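Local coordinates for serine protease inhibitor (Schistosoma haematobium, PDB 3STO), which is a serpin that probably inhibits serine-type endopeptidases, at residues D196-Q199 against S200-P204; G234-D238 against E239-I243; A269-L272 against L273-N276. All coordinates share one frame; numbering follows the deposited sequence.

Interaction 1: residues D196-Q199 against S200-P204; sequences DFWQ and SPFEP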
ATOM      1  N   ASP A 196       4.187   6.645 -12.161  1.00 23.10           N
ATOM      2  CA  ASP A 196       5.381   7.048 -12.877  1.00 26.04           C
ATOM      3  C   ASP A 196       5.601   6.223 -14.157  1.00 25.31           C
ATOM      4  O   ASP A 196       5.134   5.110 -14.268  1.00 18.80           O
ATOM      5  CB  ASP A 196       6.605   6.961 -11.965  1.00 20.97           C
ATOM      6  CG  ASP A 196       7.772   7.847 -12.451  1.00 27.88           C
ATOM      7  OD1 ASP A 196       7.582   8.595 -13.440  1.00 26.78           O
ATOM      8  OD2 ASP A 196       8.875   7.783 -11.855  1.00 23.14           O
ATOM      9  N   PHE A 197       6.330   6.801 -15.106  1.00 25.12           N
ATOM     10  CA  PHE A 197       6.816   6.107 -16.294  1.00 15.93           C
ATOM     11  C   PHE A 197       7.959   5.189 -15.911  1.00 24.82           C
ATOM     12  O   PHE A 197       8.634   5.425 -14.892  1.00 24.97           O
ATOM     13  CB  PHE A 197       7.333   7.129 -17.313  1.00 23.11           C
ATOM     14  CG  PHE A 197       6.255   7.944 -17.961  1.00 32.71           C
ATOM     15  CD1 PHE A 197       5.116   7.340 -18.464  1.00 39.55           C
ATOM     16  CD2 PHE A 197       6.355   9.314 -18.031  1.00 51.89           C
ATOM     17  CE1 PHE A 197       4.104   8.088 -19.041  1.00 36.96           C
ATOM     18  CE2 PHE A 197       5.351  10.066 -18.616  1.00 49.39           C
ATOM     19  CZ  PHE A 197       4.227   9.447 -19.124  1.00 50.34           C
ATOM     20  N   TRP A 198       8.146   4.129 -16.704  1.00 20.32           N
ATOM     21  CA  TRP A 198       9.360   3.324 -16.648  1.00 21.85           C
ATOM     22  C   TRP A 198      10.523   4.203 -17.013  1.00 17.77           C
ATOM     23  O   TRP A 198      10.411   5.075 -17.866  1.00 18.61           O
ATOM     24  CB  TRP A 198       9.340   2.149 -17.641  1.00 12.24           C
ATOM     25  CG  TRP A 198       8.231   1.185 -17.411  1.00 16.66           C
ATOM     26  CD1 TRP A 198       7.159   0.958 -18.228  1.00 12.62           C
ATOM     27  CD2 TRP A 198       8.059   0.334 -16.265  1.00 20.94           C
ATOM     28  NE1 TRP A 198       6.333   0.013 -17.663  1.00 19.76           N
ATOM     29  CE2 TRP A 198       6.862  -0.393 -16.463  1.00 17.74           C
ATOM     30  CE3 TRP A 198       8.803   0.117 -15.085  1.00 20.45           C
ATOM     31  CZ2 TRP A 198       6.389  -1.329 -15.534  1.00 17.41           C
ATOM     32  CZ3 TRP A 198       8.330  -0.807 -14.163  1.00 18.37           C
ATOM     33  CH2 TRP A 198       7.134  -1.526 -14.397  1.00 17.46           C
ATOM     34  N   GLN A 199      11.643   3.966 -16.351  1.00 18.04           N
ATOM     35  CA  GLN A 199      12.904   4.520 -16.802  1.00 23.58           C
ATOM     36  C   GLN A 199      13.166   4.042 -18.260  1.00 25.41           C
ATOM     37  O   GLN A 199      13.594   4.823 -19.108  1.00 17.51           O
ATOM     38  CB  GLN A 199      14.024   4.133 -15.823  1.00 16.48           C
ATOM     39  CG  GLN A 199      15.314   4.897 -16.009  1.00 16.67           C
ATOM     40  CD  GLN A 199      16.055   4.452 -17.281  1.00 31.85           C
ATOM     41  OE1 GLN A 199      16.110   3.270 -17.593  1.00 30.90           O
ATOM     42  NE2 GLN A 199      16.604   5.407 -18.019  1.00 28.51           N
ATOM     43  N   SER A 200      12.869   2.767 -18.535  1.00 19.08           N
ATOM     44  CA  SER A 200      12.915   2.202 -19.895  1.00 19.39           C
ATOM     45  C   SER A 200      11.623   1.439 -20.305  1.00 19.71           C
ATOM     46  O   SER A 200      11.448   0.262 -20.001  1.00 18.69           O
ATOM     47  CB  SER A 200      14.131   1.299 -20.033  1.00 15.30           C
ATOM     48  OG  SER A 200      14.068   0.684 -21.282  1.00 39.03           O
ATOM     49  N   PRO A 201      10.723   2.113 -21.017  1.00 19.92           N
ATOM     50  CA  PRO A 201       9.382   1.609 -21.306  1.00 18.53           C
ATOM     51  C   PRO A 201       9.401   0.496 -22.322  1.00 23.14           C
ATOM     52  O   PRO A 201      10.353   0.393 -23.081  1.00 28.38           O
ATOM     53  CB  PRO A 201       8.670   2.839 -21.914  1.00 19.03           C
ATOM     54  CG  PRO A 201       9.601   3.960 -21.738  1.00 19.79           C
ATOM     55  CD  PRO A 201      10.958   3.399 -21.682  1.00 23.21           C
ATOM     56  N   PHE A 202       8.363  -0.328 -22.317  1.00 24.96           N
ATOM     57  CA  PHE A 202       8.221  -1.421 -23.265  1.00 18.05           C
ATOM     58  C   PHE A 202       7.726  -0.806 -24.545  1.00 19.39           C
ATOM     59  O   PHE A 202       7.024   0.187 -24.504  1.00 22.22           O
ATOM     60  CB  PHE A 202       7.181  -2.437 -22.778  1.00 17.86           C
ATOM     61  CG  PHE A 202       7.583  -3.200 -21.529  1.00 17.34           C
ATOM     62  CD1 PHE A 202       7.304  -2.690 -20.263  1.00 12.22           C
ATOM     63  CD2 PHE A 202       8.223  -4.437 -21.629  1.00 15.62           C
ATOM     64  CE1 PHE A 202       7.638  -3.402 -19.122  1.00 12.87           C
ATOM     65  CE2 PHE A 202       8.575  -5.163 -20.496  1.00 13.78           C
ATOM     66  CZ  PHE A 202       8.274  -4.631 -19.213  1.00 14.42           C
ATOM     67  N   GLU A 203       8.115  -1.382 -25.680  1.00 29.84           N
ATOM     68  CA  GLU A 203       7.572  -1.002 -26.979  1.00 22.78           C
ATOM     69  C   GLU A 203       6.336  -1.863 -27.195  1.00 21.91           C
ATOM     70  O   GLU A 203       6.435  -3.081 -27.164  1.00 26.40           O
ATOM     71  CB  GLU A 203       8.619  -1.292 -28.068  1.00 38.98           C
ATOM     72  CG  GLU A 203       8.682  -0.292 -29.250  1.00 40.32           C
ATOM     73  CD  GLU A 203       7.316   0.106 -29.771  1.00 44.18           C
ATOM     74  OE1 GLU A 203       6.607  -0.764 -30.291  1.00 41.97           O
ATOM     75  OE2 GLU A 203       6.930   1.292 -29.650  1.00 59.02           O
ATOM     76  N   PRO A 204       5.166  -1.238 -27.376  1.00 25.59           N
ATOM     77  CA  PRO A 204       3.861  -1.891 -27.573  1.00 22.64           C
ATOM     78  C   PRO A 204       3.825  -2.874 -28.751  1.00 30.00           C
ATOM     79  O   PRO A 204       3.132  -3.900 -28.686  1.00 27.44           O
ATOM     80  CB  PRO A 204       2.930  -0.720 -27.896  1.00 26.41           C
ATOM     81  CG  PRO A 204       3.588   0.453 -27.312  1.00 23.29           C
ATOM     82  CD  PRO A 204       5.059   0.225 -27.442  1.00 22.90           C
TER

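Interaction 2: residues G234-D238 against E239-I243; sequences GKFED and EGFEI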
ATOM      1  N   GLY A 234      18.703 -11.490  -9.766  1.00 18.23           N
ATOM      2  CA  GLY A 234      19.341 -12.451  -8.895  1.00 10.57           C
ATOM      3  C   GLY A 234      18.515 -13.716  -8.852  1.00 20.01           C
ATOM      4  O   GLY A 234      17.276 -13.648  -8.909  1.00 16.25           O
ATOM      5  N   LYS A 235      19.197 -14.860  -8.720  1.00 19.17           N
ATOM      6  CA  LYS A 235      18.553 -16.159  -8.557  1.00 15.70           C
ATOM      7  C   LYS A 235      18.799 -16.728  -7.175  1.00 26.20           C
ATOM      8  O   LYS A 235      19.937 -16.823  -6.736  1.00 23.93           O
ATOM      9  CB  LYS A 235      19.083 -17.131  -9.593  1.00 22.85           C
ATOM     10  CG  LYS A 235      18.484 -18.512  -9.514  1.00 21.37           C
ATOM     11  CD  LYS A 235      18.364 -19.121 -10.942  1.00 23.37           C
ATOM     12  CE  LYS A 235      19.267 -20.337 -11.129  1.00 41.57           C
ATOM     13  NZ  LYS A 235      19.482 -20.705 -12.575  1.00 60.28           N
ATOM     14  N   PHE A 236      17.728 -17.114  -6.486  1.00 22.97           N
ATOM     15  CA  PHE A 236      17.853 -17.570  -5.118  1.00 21.80           C
ATOM     16  C   PHE A 236      17.340 -18.996  -5.031  1.00 26.97           C
ATOM     17  O   PHE A 236      16.200 -19.252  -4.661  1.00 31.95           O
ATOM     18  CB  PHE A 236      17.136 -16.599  -4.178  1.00 24.63           C
ATOM     19  CG  PHE A 236      17.655 -15.177  -4.288  1.00 28.73           C
ATOM     20  CD1 PHE A 236      17.166 -14.314  -5.265  1.00 17.07           C
ATOM     21  CD2 PHE A 236      18.660 -14.722  -3.443  1.00 25.63           C
ATOM     22  CE1 PHE A 236      17.649 -13.038  -5.390  1.00 15.85           C
ATOM     23  CE2 PHE A 236      19.136 -13.425  -3.541  1.00 20.05           C
ATOM     24  CZ  PHE A 236      18.628 -12.581  -4.526  1.00 25.89           C
ATOM     25  N   GLU A 237      18.226 -19.918  -5.384  1.00 30.60           N
ATOM     26  CA  GLU A 237      17.896 -21.321  -5.578  1.00 42.52           C
ATOM     27  C   GLU A 237      17.318 -21.958  -4.331  1.00 41.31           C
ATOM     28  O   GLU A 237      16.364 -22.732  -4.397  1.00 39.18           O
ATOM     29  CB  GLU A 237      19.144 -22.080  -5.995  1.00 28.44           C
ATOM     30  CG  GLU A 237      19.437 -22.046  -7.477  1.00 35.51           C
ATOM     31  CD  GLU A 237      18.705 -23.157  -8.221  1.00 79.23           C
ATOM     32  OE1 GLU A 237      17.896 -23.871  -7.578  1.00 78.57           O
ATOM     33  OE2 GLU A 237      18.940 -23.325  -9.442  1.00 92.21           O
ATOM     34  N   ASP A 238      17.915 -21.628  -3.196  1.00 37.41           N
ATOM     35  CA  ASP A 238      17.501 -22.167  -1.912  1.00 35.54           C
ATOM     36  C   ASP A 238      16.117 -21.684  -1.472  1.00 34.72           C
ATOM     37  O   ASP A 238      15.368 -22.436  -0.886  1.00 47.33           O
ATOM     38  CB  ASP A 238      18.550 -21.834  -0.854  1.00 39.35           C
ATOM     39  CG  ASP A 238      19.755 -22.766  -0.912  1.00 63.02           C
ATOM     40  OD1 ASP A 238      20.465 -22.861   0.114  1.00 82.56           O
ATOM     41  OD2 ASP A 238      19.992 -23.410  -1.971  1.00 71.39           O
ATOM     42  N   GLU A 239      15.757 -20.447  -1.770  1.00 28.61           N
ATOM     43  CA  GLU A 239      14.406 -19.990  -1.474  1.00 24.75           C
ATOM     44  C   GLU A 239      13.445 -20.308  -2.616  1.00 20.61           C
ATOM     45  O   GLU A 239      12.257 -20.059  -2.528  1.00 23.89           O
ATOM     46  CB  GLU A 239      14.400 -18.487  -1.186  1.00 25.04           C
ATOM     47  CG  GLU A 239      15.286 -18.090  -0.019  1.00 29.07           C
ATOM     48  CD  GLU A 239      16.697 -17.704  -0.412  1.00 34.17           C
ATOM     49  OE1 GLU A 239      17.235 -18.225  -1.421  1.00 52.40           O
ATOM     50  OE2 GLU A 239      17.280 -16.880   0.305  1.00 43.52           O
ATOM     51  N   GLY A 240      13.969 -20.836  -3.705  1.00 22.50           N
ATOM     52  CA  GLY A 240      13.136 -21.196  -4.835  1.00 19.72           C
ATOM     53  C   GLY A 240      12.570 -20.082  -5.693  1.00 22.95           C
ATOM     54  O   GLY A 240      11.523 -20.276  -6.330  1.00 21.26           O
ATOM     55  N   PHE A 241      13.256 -18.932  -5.755  1.00 18.82           N
ATOM     56  CA  PHE A 241      12.821 -17.850  -6.668  1.00 12.79           C
ATOM     57  C   PHE A 241      13.958 -17.026  -7.313  1.00 14.18           C
ATOM     58  O   PHE A 241      15.136 -17.170  -6.986  1.00 15.70           O
ATOM     59  CB  PHE A 241      11.818 -16.941  -5.948  1.00 15.56           C
ATOM     60  CG  PHE A 241      12.359 -16.322  -4.672  1.00 16.11           C
ATOM     61  CD1 PHE A 241      13.353 -15.331  -4.713  1.00 18.77           C
ATOM     62  CD2 PHE A 241      11.866 -16.694  -3.446  1.00 16.87           C
ATOM     63  CE1 PHE A 241      13.847 -14.744  -3.556  1.00 22.30           C
ATOM     64  CE2 PHE A 241      12.354 -16.118  -2.277  1.00 20.97           C
ATOM     65  CZ  PHE A 241      13.360 -15.148  -2.328  1.00 21.81           C
ATOM     66  N   GLU A 242      13.587 -16.165  -8.238  1.00 14.26           N
ATOM     67  CA  GLU A 242      14.529 -15.243  -8.849  1.00 20.08           C
ATOM     68  C   GLU A 242      13.857 -13.887  -8.878  1.00 16.69           C
ATOM     69  O   GLU A 242      12.636 -13.810  -8.845  1.00 12.82           O
ATOM     70  CB  GLU A 242      14.975 -15.706 -10.272  1.00 18.45           C
ATOM     71  CG  GLU A 242      13.835 -16.024 -11.276  1.00 22.57           C
ATOM     72  CD  GLU A 242      14.314 -16.707 -12.613  1.00 37.64           C
ATOM     73  OE1 GLU A 242      15.538 -16.762 -12.901  1.00 31.11           O
ATOM     74  OE2 GLU A 242      13.458 -17.186 -13.401  1.00 39.52           O
ATOM     75  N   ILE A 243      14.654 -12.823  -8.969  1.00 14.10           N
ATOM     76  CA  ILE A 243      14.138 -11.483  -8.839  1.00 11.06           C
ATOM     77  C   ILE A 243      14.760 -10.549  -9.866  1.00 14.25           C
ATOM     78  O   ILE A 243      15.954 -10.644 -10.128  1.00 17.06           O
ATOM     79  CB  ILE A 243      14.453 -10.950  -7.386  1.00 20.82           C
ATOM     80  CG1 ILE A 243      13.757 -11.807  -6.329  1.00 19.48           C
ATOM     81  CG2 ILE A 243      14.090  -9.460  -7.219  1.00 15.56           C
ATOM     82  CD1 ILE A 243      13.979 -11.334  -4.917  1.00 18.52           C
TER

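Interaction 3: residues A269-L272 against L273-N276; sequences ATEL and LNGN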
ATOM      1  N   ALA A 269       8.615 -17.126  -1.947  1.00 18.25           N
ATOM      2  CA  ALA A 269       8.175 -15.818  -2.390  1.00 18.09           C
ATOM      3  C   ALA A 269       7.138 -15.257  -1.420  1.00 28.24           C
ATOM      4  O   ALA A 269       6.961 -14.047  -1.330  1.00 24.59           O
ATOM      5  CB  ALA A 269       7.627 -15.882  -3.790  1.00 10.47           C
ATOM      6  N   THR A 270       6.461 -16.148  -0.704  1.00 20.21           N
ATOM      7  CA  THR A 270       5.445 -15.742   0.270  1.00 27.51           C
ATOM      8  C   THR A 270       6.068 -15.113   1.506  1.00 16.82           C
ATOM      9  O   THR A 270       5.505 -14.225   2.083  1.00 19.34           O
ATOM     10  CB  THR A 270       4.621 -16.940   0.746  1.00 32.65           C
ATOM     11  OG1 THR A 270       5.502 -18.048   1.007  1.00 37.58           O
ATOM     12  CG2 THR A 270       3.628 -17.326  -0.301  1.00 29.57           C
ATOM     13  N   GLU A 271       7.230 -15.603   1.905  1.00 13.77           N
ATOM     14  CA  GLU A 271       7.990 -14.993   2.968  1.00 17.47           C
ATOM     15  C   GLU A 271       8.475 -13.518   2.710  1.00 21.97           C
ATOM     16  O   GLU A 271       8.669 -12.752   3.640  1.00 27.22           O
ATOM     17  CB  GLU A 271       9.120 -15.933   3.372  1.00 19.89           C
ATOM     18  CG  GLU A 271       8.615 -17.342   3.773  1.00 21.66           C
ATOM     19  CD  GLU A 271       7.440 -17.327   4.782  1.00 39.89           C
ATOM     20  OE1 GLU A 271       7.667 -17.000   5.972  1.00 46.20           O
ATOM     21  OE2 GLU A 271       6.286 -17.644   4.390  1.00 43.71           O
ATOM     22  N   LEU A 272       8.642 -13.118   1.460  1.00 17.04           N
ATOM     23  CA  LEU A 272       8.907 -11.722   1.156  1.00 22.00           C
ATOM     24  C   LEU A 272       7.635 -10.887   1.184  1.00 24.20           C
ATOM     25  O   LEU A 272       7.686  -9.726   1.577  1.00 23.48           O
ATOM     26  CB  LEU A 272       9.595 -11.561  -0.206  1.00 19.94           C
ATOM     27  CG  LEU A 272      11.053 -12.002  -0.258  1.00 24.40           C
ATOM     28  CD1 LEU A 272      11.431 -12.217  -1.688  1.00 27.34           C
ATOM     29  CD2 LEU A 272      11.938 -10.979   0.379  1.00 24.61           C
ATOM     30  N   LEU A 273       6.516 -11.468   0.739  1.00 18.73           N
ATOM     31  CA  LEU A 273       5.233 -10.785   0.794  1.00 18.60           C
ATOM     32  C   LEU A 273       4.786 -10.575   2.263  1.00 26.15           C
ATOM     33  O   LEU A 273       4.326  -9.491   2.631  1.00 24.00           O
ATOM     34  CB  LEU A 273       4.167 -11.527  -0.024  1.00 21.73           C
ATOM     35  CG  LEU A 273       2.811 -10.798  -0.088  1.00 30.05           C
ATOM     36  CD1 LEU A 273       2.895  -9.559  -0.971  1.00 19.26           C
ATOM     37  CD2 LEU A 273       1.673 -11.717  -0.557  1.00 22.42           C
ATOM     38  N   ASN A 274       4.946 -11.588   3.115  1.00 18.20           N
ATOM     39  CA  ASN A 274       4.506 -11.450   4.492  1.00 21.94           C
ATOM     40  C   ASN A 274       5.547 -10.758   5.396  1.00 30.65           C
ATOM     41  O   ASN A 274       5.269 -10.474   6.554  1.00 27.84           O
ATOM     42  CB  ASN A 274       4.036 -12.795   5.080  1.00 15.86           C
ATOM     43  CG  ASN A 274       5.163 -13.790   5.275  1.00 22.00           C
ATOM     44  OD1 ASN A 274       6.322 -13.426   5.439  1.00 22.23           O
ATOM     45  ND2 ASN A 274       4.820 -15.066   5.251  1.00 23.92           N
ATOM     46  N   GLY A 275       6.734 -10.483   4.852  1.00 28.74           N
ATOM     47  CA  GLY A 275       7.770  -9.779   5.585  1.00 22.40           C
ATOM     48  C   GLY A 275       8.681 -10.619   6.486  1.00 27.57           C
ATOM     49  O   GLY A 275       9.582 -10.082   7.112  1.00 21.22           O
ATOM     50  N   ASN A 276       8.465 -11.929   6.555  1.00 24.25           N
ATOM     51  CA  ASN A 276       9.367 -12.789   7.318  1.00 22.14           C
ATOM     52  C   ASN A 276      10.766 -12.772   6.744  1.00 27.08           C
ATOM     53  O   ASN A 276      11.746 -12.981   7.455  1.00 34.56           O
ATOM     54  CB  ASN A 276       8.847 -14.234   7.388  1.00 26.91           C
ATOM     55  CG  ASN A 276       7.585 -14.359   8.228  1.00 34.31           C
ATOM     56  OD1 ASN A 276       7.202 -13.424   8.942  1.00 34.34           O
ATOM     57  ND2 ASN A 276       6.922 -15.498   8.132  1.00 26.62           N
TER

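Interaction 1: residues D196-Q199 against S200-P204
Trp-198 and Phe-202 meet as a T-shaped pair, with the rim of the phenylalanine turned to a face of the indole; the ring planes stand 83° apart. Starting at the backbone, Trp-198 CB lies against the backbone of the next residues, 3.6 Å from Pro-201 N. With chi1 at -61°, CG lies anti to the carbonyl carbon, which carries the five-membered ring past Pro-201, so that CD1 is 3.9 Å from Pro-201 CA. Farther out, NE1 comes to 3.9 Å from Phe-202 CD1, lying near the plane of that ring. CE2 lies 4.1 Å from Phe-202 CE1, which stands above one indole face, displaced toward its rim. The stretch leaves the end of strand 186-197, a strand that pairs in parallel with 339-348; this is consistent with the breach region of the main sheet in other serpins, where a tryptophan lies at the end of the corresponding strand. The indole N-H is given to Asn-349 O, a bond that restrains the rotation of the ring against which Phe-202 packs. Lys-246 makes a cation-pi contact with Phe-202, and Leu-293 and Leu-295 of strand 287-305 also touch its side chain.

Interaction 2: residues G234-D238 against E239-I243
Gly-234 to Phe-236 run antiparallel to Phe-241 to Ile-243, with the short strand axes 4.6 Å apart and at 163°, and the pairs Gly-234 with Ile-243 and Phe-236 with Phe-241 are hydrogen-bonded ones. Ile-243 N reaches Gly-234 O at 2.7 Å, and Phe-236 N reaches Phe-241 O at 2.6 Å. At the turn, Phe-236 O accepts from Phe-241 N at 3.2 Å and weakly from Gly-240 N.

Phe-236 carries most of the side-chain contact. Its CD1 lies 3.8 Å from Phe-241 CE1, the ring planes inclined at an oblique angle. Phe-241 CG stands between its backbone N and carbonyl carbon (chi1 58°), and this brings its ring alongside Phe-236, on the same face of the hairpin. Two residues beyond Phe-241, Ile-243 CD1 lies 4.1 Å from Phe-236 CE1, so three apolar groups share one side of the hairpin. Gly-240 and Phe-241 both oppose Phe-236, and with the positive phi of Gly-240 (73°) at the first position this is a G1 beta bulge. It lies where the connecting loop joins strand 241-247 in the beta hairpin with strand 218-236.

Glu-239 folds back from the turn: its chain bends at chi2 and puts OE1 3.2 Å from Phe-236 CB, while OE2 is hydrogen-bonded to Tyr-282 OH. That same tyrosine meets Phe-236 edge-to-face, so one residue of helix 279-283 binds both the acidic and the aromatic side chain. On the other side of the hairpin, Lys-235 and Glu-242 form the non-hydrogen-bonded pair. Lys-235 NZ is still 5.6 Å from Glu-242 OE1, too far for a salt bridge, and this oxygen is hydrogen-bonded to Tyr-233 OH.

Interaction 3: residues A269-L272 against L273-N276
The carboxylate of Glu-271 is held by two amides that come to different oxygens and from different directions. Asn-274 ND2 approaches OE2 of Glu-271 from above the carboxylate plane, at 3.1 Å, with the two flat groups turned 80° from each other. Asn-276 ND2 instead meets OE1 of Glu-271 on its syn side, at 2.7 Å and closer to the carboxylate plane; here the planes are 51° apart, and the oxygen lies near the plane of the Asn-276 amide. The second bond is the shorter and has the straighter N-H path.

Glu-271 can reach both because its chain bends at chi2 and returns over the end of its own helix, although its CB points away from residues 273-276. Asn-274 CG sits between backbone N and carbonyl carbon (chi1 68°), which turns the amide back toward the last helical turn. Its ND2 is then directed to Glu-271, while its OD1 accepts from Asn-276 N at 2.8 Å. Each end of this one amide is thus used, and the second bond is consistent with the chain turning so that the Asn-276 amide lies next to Glu-271. The other end of the Asn-276 amide, OD1, is bonded to His-24 NE2, which ties the turn to helix 18-30.

Backbone bonds mark where the helix runs out. Asn-274 N donates to Thr-270 O at 2.9 Å; Leu-273 N to Ala-269 O and Gly-275 N to Leu-272 O are weak. Gly-275, with positive phi, is the first residue to leave helical geometry. Acceptance by Asn-274 OD1 from the backbone N two residues on is an Asx turn, placed here at the C-terminal end of a short helix followed, after a loop, by helix 279-283.

Overall arrangement
Interactions 2 and 3 adjoin, their centres about 13 Å apart: Phe-241 CZ lies 3.6 Å from Leu-272 CD1, so the apolar side of the hairpin packs on the short helix, and Tyr-282 of helix 279-283 touches both. Interaction 1 stands apart, with its centre about 25 Å from that of interaction 2 and 27 Å from that of interaction 3. All three are local. The hairpin is a surface contact built mainly on backbone hydrogen bonds and aromatic packing. The helix end, partly buried, relies on side-chain amides and a carboxylate. Residues 196-204, also partly buried, show ring packing and no hydrogen bond between their halves.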